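Local coordinates for protein light Chain (Clostridium botulinum, PDB 6BVD) that probably acts as a zinc endopeptidase, the protease light chain of the mosaic botulinum neurotoxin HA, cleaving a SNARE protein of the neuron, at residues I117-N122 with A298-K303; E127-T132 with T306-I311. All blocks are in the same frame, centred on the assembly; numbering follows the deposited sequence.

Contact 1: I117-N122 with A298-K303; sequences IPYLGN and ASRLNK
Both Y119 (chi1 -174°) and R300 (chi1 173°) swing CG trans to their own backbone N, and that sends the phenol and the long arginine chain toward one another across the gap. The two cross at a slant: R300 CD lies 3.6 Å from Y119 CE2, and the guanidinium plane is turned nearly square to the ring. L301 comes in near the plane of the ring, at its edge, with CD1 4.2 Å from Y119 CE1. The bend of R300 at chi3 (-81°) turns the guanidinium toward N122, where NH2 makes a weak, strongly bent bond to N122 O at 2.7 Å. CA of N122 lies over one face of the guanidinium. In fold terms, the C-terminal part of helix 280-301 packs against the loop that follows helix 104-115, which makes an inverse gamma turn centred on L120 just beyond the tyrosine. A water in the plane of both flat groups sits 2.8 Å from Y119 OH and takes a weak bond from R300 NH1. Y320 of helix 313-323 also meets the Y119 ring, and its OH hydrogen-bonds to P118 O.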
loop_
_atom_site.group_PDB
_atom_site.type_symbol
_atom_site.label_atom_id
_atom_site.label_comp_id
_atom_site.label_asym_id
_atom_site.label_seq_id
_atom_site.Cartn_x
_atom_site.Cartn_y
_atom_site.Cartn_z
ATOM N N ILE A 117 -17.623 5.776 -20.670
ATOM C CA ILE A 117 -18.128 4.619 -21.415
ATOM C C ILE A 117 -18.361 4.925 -22.931
ATOM O O ILE A 117 -18.721 6.034 -23.320
ATOM C CB ILE A 117 -19.415 4.129 -20.787
ATOM C CG1 ILE A 117 -20.507 5.158 -21.009
ATOM C CG2 ILE A 117 -19.224 3.829 -19.253
ATOM C CD1 ILE A 117 -21.906 4.582 -20.774
ATOM N N PRO A 118 -18.151 3.943 -23.807
ATOM C CA PRO A 118 -18.406 4.200 -25.239
ATOM C C PRO A 118 -19.863 4.575 -25.573
ATOM O O PRO A 118 -20.765 4.148 -24.857
ATOM C CB PRO A 118 -18.056 2.871 -25.898
ATOM C CG PRO A 118 -17.114 2.244 -24.975
ATOM C CD PRO A 118 -17.547 2.620 -23.591
ATOM N N TYR A 119 -20.083 5.390 -26.602
ATOM C CA TYR A 119 -21.437 5.672 -27.079
ATOM C C TYR A 119 -22.036 4.373 -27.607
ATOM O O TYR A 119 -21.323 3.594 -28.232
ATOM C CB TYR A 119 -21.445 6.738 -28.179
ATOM C CG TYR A 119 -22.847 7.163 -28.611
ATOM C CD1 TYR A 119 -23.533 8.136 -27.908
ATOM C CD2 TYR A 119 -23.520 6.508 -29.653
ATOM C CE1 TYR A 119 -24.817 8.519 -28.269
ATOM C CE2 TYR A 119 -24.815 6.872 -29.995
ATOM C CZ TYR A 119 -25.458 7.880 -29.302
ATOM O OH TYR A 119 -26.733 8.273 -29.654
ATOM N N LEU A 120 -23.330 4.159 -27.346
ATOM C CA LEU A 120 -24.043 2.948 -27.829
ATOM C C LEU A 120 -24.463 3.129 -29.302
ATOM O O LEU A 120 -25.645 3.297 -29.648
ATOM C CB LEU A 120 -25.254 2.623 -26.919
ATOM C CG LEU A 120 -24.896 2.286 -25.456
ATOM C CD1 LEU A 120 -26.168 1.993 -24.575
ATOM C CD2 LEU A 120 -23.875 1.149 -25.302
ATOM N N GLY A 121 -23.470 3.167 -30.189
ATOM C CA GLY A 121 -23.771 3.303 -31.600
ATOM C C GLY A 121 -22.524 3.759 -32.316
ATOM O O GLY A 121 -21.543 4.153 -31.654
ATOM N N ASN A 122 -22.548 3.677 -33.640
ATOM C CA ASN A 122 -21.412 4.140 -34.429
ATOM C C ASN A 122 -21.857 4.543 -35.834
ATOM O O ASN A 122 -23.065 4.641 -36.106
ATOM C CB ASN A 122 -20.322 3.067 -34.465
ATOM C CG ASN A 122 -20.814 1.732 -35.052
ATOM O OD1 ASN A 122 -21.116 1.641 -36.226
ATOM N ND2 ASN A 122 -20.834 0.688 -34.230
ATOM N N ALA A 298 -24.181 14.826 -30.853
ATOM C CA ALA A 298 -25.267 15.598 -30.239
ATOM C C ALA A 298 -26.549 15.485 -31.052
ATOM O O ALA A 298 -27.644 15.339 -30.489
ATOM C CB ALA A 298 -24.876 17.076 -30.074
ATOM N N SER A 299 -26.401 15.585 -32.371
ATOM C CA SER A 299 -27.506 15.480 -33.321
ATOM C C SER A 299 -28.184 14.106 -33.278
ATOM O O SER A 299 -29.408 13.988 -33.353
ATOM C CB SER A 299 -26.990 15.785 -34.732
ATOM O OG SER A 299 -28.048 15.869 -35.653
ATOM N N ARG A 300 -27.364 13.072 -33.191
ATOM C CA ARG A 300 -27.829 11.698 -33.152
ATOM C C ARG A 300 -28.525 11.393 -31.809
ATOM O O ARG A 300 -29.506 10.652 -31.762
ATOM C CB ARG A 300 -26.649 10.759 -33.413
ATOM C CG ARG A 300 -26.956 9.309 -33.235
ATOM C CD ARG A 300 -25.704 8.502 -33.074
ATOM N NE ARG A 300 -25.093 8.214 -34.361
ATOM C CZ ARG A 300 -25.126 7.037 -34.972
ATOM N NH1 ARG A 300 -25.761 5.998 -34.438
ATOM N NH2 ARG A 300 -24.514 6.911 -36.136
ATOM N N LEU A 301 -28.034 11.991 -30.729
ATOM C CA LEU A 301 -28.613 11.798 -29.406
ATOM C C LEU A 301 -30.029 12.396 -29.343
ATOM O O LEU A 301 -30.877 11.932 -28.563
ATOM C CB LEU A 301 -27.700 12.430 -28.316
ATOM C CG LEU A 301 -28.043 12.216 -26.848
ATOM C CD1 LEU A 301 -27.967 10.696 -26.526
ATOM C CD2 LEU A 301 -27.057 12.994 -25.952
ATOM N N ASN A 302 -30.293 13.419 -30.150
ATOM C CA ASN A 302 -31.649 14.010 -30.201
ATOM C C ASN A 302 -32.674 13.069 -30.863
ATOM O O ASN A 302 -33.894 13.245 -30.706
ATOM C CB ASN A 302 -31.634 15.337 -30.948
ATOM C CG ASN A 302 -31.019 16.464 -30.118
ATOM O OD1 ASN A 302 -31.303 16.581 -28.937
ATOM N ND2 ASN A 302 -30.176 17.288 -30.741
ATOM N N LYS A 303 -32.167 12.063 -31.562
ATOM C CA LYS A 303 -33.027 11.141 -32.294
ATOM C C LYS A 303 -33.300 9.813 -31.572
ATOM O O LYS A 303 -34.169 9.054 -31.996
ATOM C CB LYS A 303 -32.408 10.847 -33.671
ATOM C CG LYS A 303 -32.230 12.082 -34.561
ATOM C CD LYS A 303 -31.642 11.697 -35.914
ATOM C CE LYS A 303 -31.643 12.867 -36.890
ATOM N NZ LYS A 303 -30.814 14.031 -36.421
HETATM O O HOH W 1 -27.637 6.647 -31.710
#

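Contact 2: E127-T132 with T306-I311; sequences EEQFTT and TATALI
Q129-F130 and T306-A307 run side by side as a two-stranded parallel sheet, in which F130 bonds to both neighbours of A307: F130 N gives a nearly straight bond to T306 O at 2.8 Å, and F130 O receives T308 N at 3.0 Å. A longer bond, T306 N to E128 O at 3.3 Å, starts the pairing. On one face of this sheet Q129 runs extended past T306, its CG 3.7 Å from T306 CG2, and its side chain crosses that of T308 at about a right angle, near CG2. The opposite face carries F130 and A307, whose CB atoms meet at 3.9 Å. I311 CD1 reaches the same phenylalanine, 4.1 Å from F130 CB, and lies near T132 CG2. The F130 ring itself leads off toward helix 313-323, where I313, F316 and K317 receive it. Past the strands, T132 and T308 slide by each other in opposite directions. Each holds its OG1 between its own N and carbonyl carbon (chi1 66° and 60°), and the hydroxyls hydrogen-bond at 2.6 Å. A309 CB packs 3.5 Å from T132 OG1. The main-chain bonds thus set the parallel register, while the hydroxyl pair extends polar pairing beyond the short strands and F130 makes apolar contacts with A307 and I311.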
loop_
_atom_site.group_PDB
_atom_site.type_symbol
_atom_site.label_atom_id
_atom_site.label_comp_id
_atom_site.label_asym_id
_atom_site.label_seq_id
_atom_site.Cartn_x
_atom_site.Cartn_y
_atom_site.Cartn_z
ATOM N N GLU A 127 -29.395 5.774 -36.138
ATOM C CA GLU A 127 -29.292 6.961 -35.277
ATOM C C GLU A 127 -30.345 6.983 -34.156
ATOM O O GLU A 127 -30.070 7.494 -33.076
ATOM C CB GLU A 127 -29.412 8.236 -36.110
ATOM C CG GLU A 127 -28.324 8.319 -37.202
ATOM C CD GLU A 127 -28.273 9.665 -37.907
ATOM O OE1 GLU A 127 -28.736 10.671 -37.326
ATOM O OE2 GLU A 127 -27.754 9.716 -39.047
ATOM N N GLU A 128 -31.527 6.422 -34.423
ATOM C CA GLU A 128 -32.637 6.413 -33.447
ATOM C C GLU A 128 -32.482 5.410 -32.319
ATOM O O GLU A 128 -33.298 5.347 -31.390
ATOM C CB GLU A 128 -33.972 6.126 -34.160
ATOM C CG GLU A 128 -34.302 7.094 -35.250
ATOM C CD GLU A 128 -33.552 6.813 -36.546
ATOM O OE1 GLU A 128 -32.928 5.728 -36.675
ATOM O OE2 GLU A 128 -33.545 7.715 -37.408
ATOM N N GLN A 129 -31.427 4.625 -32.383
ATOM C CA GLN A 129 -31.280 3.471 -31.518
ATOM C C GLN A 129 -30.010 3.533 -30.699
ATOM O O GLN A 129 -28.954 3.904 -31.227
ATOM C CB GLN A 129 -31.286 2.214 -32.374
ATOM C CG GLN A 129 -31.637 0.948 -31.664
ATOM C CD GLN A 129 -31.693 -0.229 -32.615
ATOM O OE1 GLN A 129 -30.893 -0.328 -33.544
ATOM N NE2 GLN A 129 -32.632 -1.139 -32.376
ATOM N N PHE A 130 -30.126 3.233 -29.407
ATOM C CA PHE A 130 -28.968 2.865 -28.588
ATOM C C PHE A 130 -28.645 1.407 -28.900
ATOM O O PHE A 130 -29.434 0.504 -28.573
ATOM C CB PHE A 130 -29.232 3.034 -27.083
ATOM C CG PHE A 130 -28.994 4.440 -26.561
ATOM C CD1 PHE A 130 -28.119 5.312 -27.209
ATOM C CD2 PHE A 130 -29.682 4.891 -25.440
ATOM C CE1 PHE A 130 -27.936 6.629 -26.721
ATOM C CE2 PHE A 130 -29.501 6.180 -24.945
ATOM C CZ PHE A 130 -28.616 7.052 -25.583
ATOM N N THR A 131 -27.511 1.172 -29.559
ATOM C CA THR A 131 -27.128 -0.165 -29.991
ATOM C C THR A 131 -26.092 -0.833 -29.063
ATOM O O THR A 131 -24.950 -0.366 -28.904
ATOM C CB THR A 131 -26.607 -0.113 -31.430
ATOM O OG1 THR A 131 -27.663 0.365 -32.264
ATOM C CG2 THR A 131 -26.177 -1.470 -31.896
ATOM N N THR A 132 -26.509 -1.942 -28.459
ATOM C CA THR A 132 -25.704 -2.648 -27.488
ATOM C C THR A 132 -25.166 -3.967 -28.038
ATOM O O THR A 132 -24.286 -4.555 -27.460
ATOM C CB THR A 132 -26.503 -2.977 -26.211
ATOM O OG1 THR A 132 -27.538 -3.907 -26.540
ATOM C CG2 THR A 132 -27.103 -1.731 -25.622
ATOM N N THR A 306 -35.097 4.374 -28.830
ATOM C CA THR A 306 -35.172 2.955 -28.506
ATOM C C THR A 306 -33.795 2.351 -28.251
ATOM O O THR A 306 -32.761 2.977 -28.541
ATOM C CB THR A 306 -35.908 2.176 -29.644
ATOM O OG1 THR A 306 -36.305 0.887 -29.176
ATOM C CG2 THR A 306 -35.045 2.038 -30.870
ATOM N N ALA A 307 -33.760 1.128 -27.725
ATOM C CA ALA A 307 -32.485 0.483 -27.429
ATOM C C ALA A 307 -32.573 -0.971 -27.819
ATOM O O ALA A 307 -33.670 -1.494 -27.900
ATOM C CB ALA A 307 -32.135 0.616 -25.968
ATOM N N THR A 308 -31.432 -1.623 -28.062
ATOM C CA THR A 308 -31.437 -3.046 -28.408
ATOM C C THR A 308 -31.423 -3.931 -27.170
ATOM O O THR A 308 -31.334 -5.148 -27.280
ATOM C CB THR A 308 -30.238 -3.445 -29.285
ATOM O OG1 THR A 308 -29.006 -3.170 -28.588
ATOM C CG2 THR A 308 -30.283 -2.717 -30.601
ATOM N N ALA A 309 -31.513 -3.331 -25.993
ATOM C CA ALA A 309 -31.559 -4.114 -24.773
ATOM C C ALA A 309 -32.438 -3.423 -23.771
ATOM O O ALA A 309 -32.782 -2.246 -23.932
ATOM C CB ALA A 309 -30.160 -4.325 -24.197
ATOM N N LEU A 310 -32.780 -4.143 -22.717
ATOM C CA LEU A 310 -33.533 -3.552 -21.627
ATOM C C LEU A 310 -32.607 -2.675 -20.781
ATOM O O LEU A 310 -32.144 -3.088 -19.720
ATOM C CB LEU A 310 -34.178 -4.642 -20.770
ATOM C CG LEU A 310 -35.052 -5.614 -21.568
ATOM C CD1 LEU A 310 -35.315 -6.907 -20.794
ATOM C CD2 LEU A 310 -36.359 -4.928 -21.946
ATOM N N ILE A 311 -32.332 -1.468 -21.270
ATOM C CA ILE A 311 -31.542 -0.501 -20.525
ATOM C C ILE A 311 -32.405 0.708 -20.319
ATOM O O ILE A 311 -33.381 0.900 -21.033
ATOM C CB ILE A 311 -30.258 -0.077 -21.278
ATOM C CG1 ILE A 311 -30.625 0.575 -22.617
ATOM C CG2 ILE A 311 -29.372 -1.259 -21.479
ATOM C CD1 ILE A 311 -29.434 1.134 -23.419
#

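In the fold
From the N terminus, the chain leaves helix 104-115, passes through 117-122 and soon reaches 127-132. Both contacts then wait for residues well over a hundred positions later: contact 1 closes its loop when the chain comes back along helix 280-301 to 298-303, and contact 2 closes when 306-311 follows. The order is first, second, first, second, so the two loops cross instead of nesting. The contact centres lie about 10 Å apart, and they touch: L120 O is probably hydrogen-bonded to T131 N, L120 CD1 packs on I311 CD1, and Y119 OH lies against the F130 ring. Together they tie two successive pieces of chain to the C-terminal part of helix 280-301 and the strand after it, beside helix 313-323.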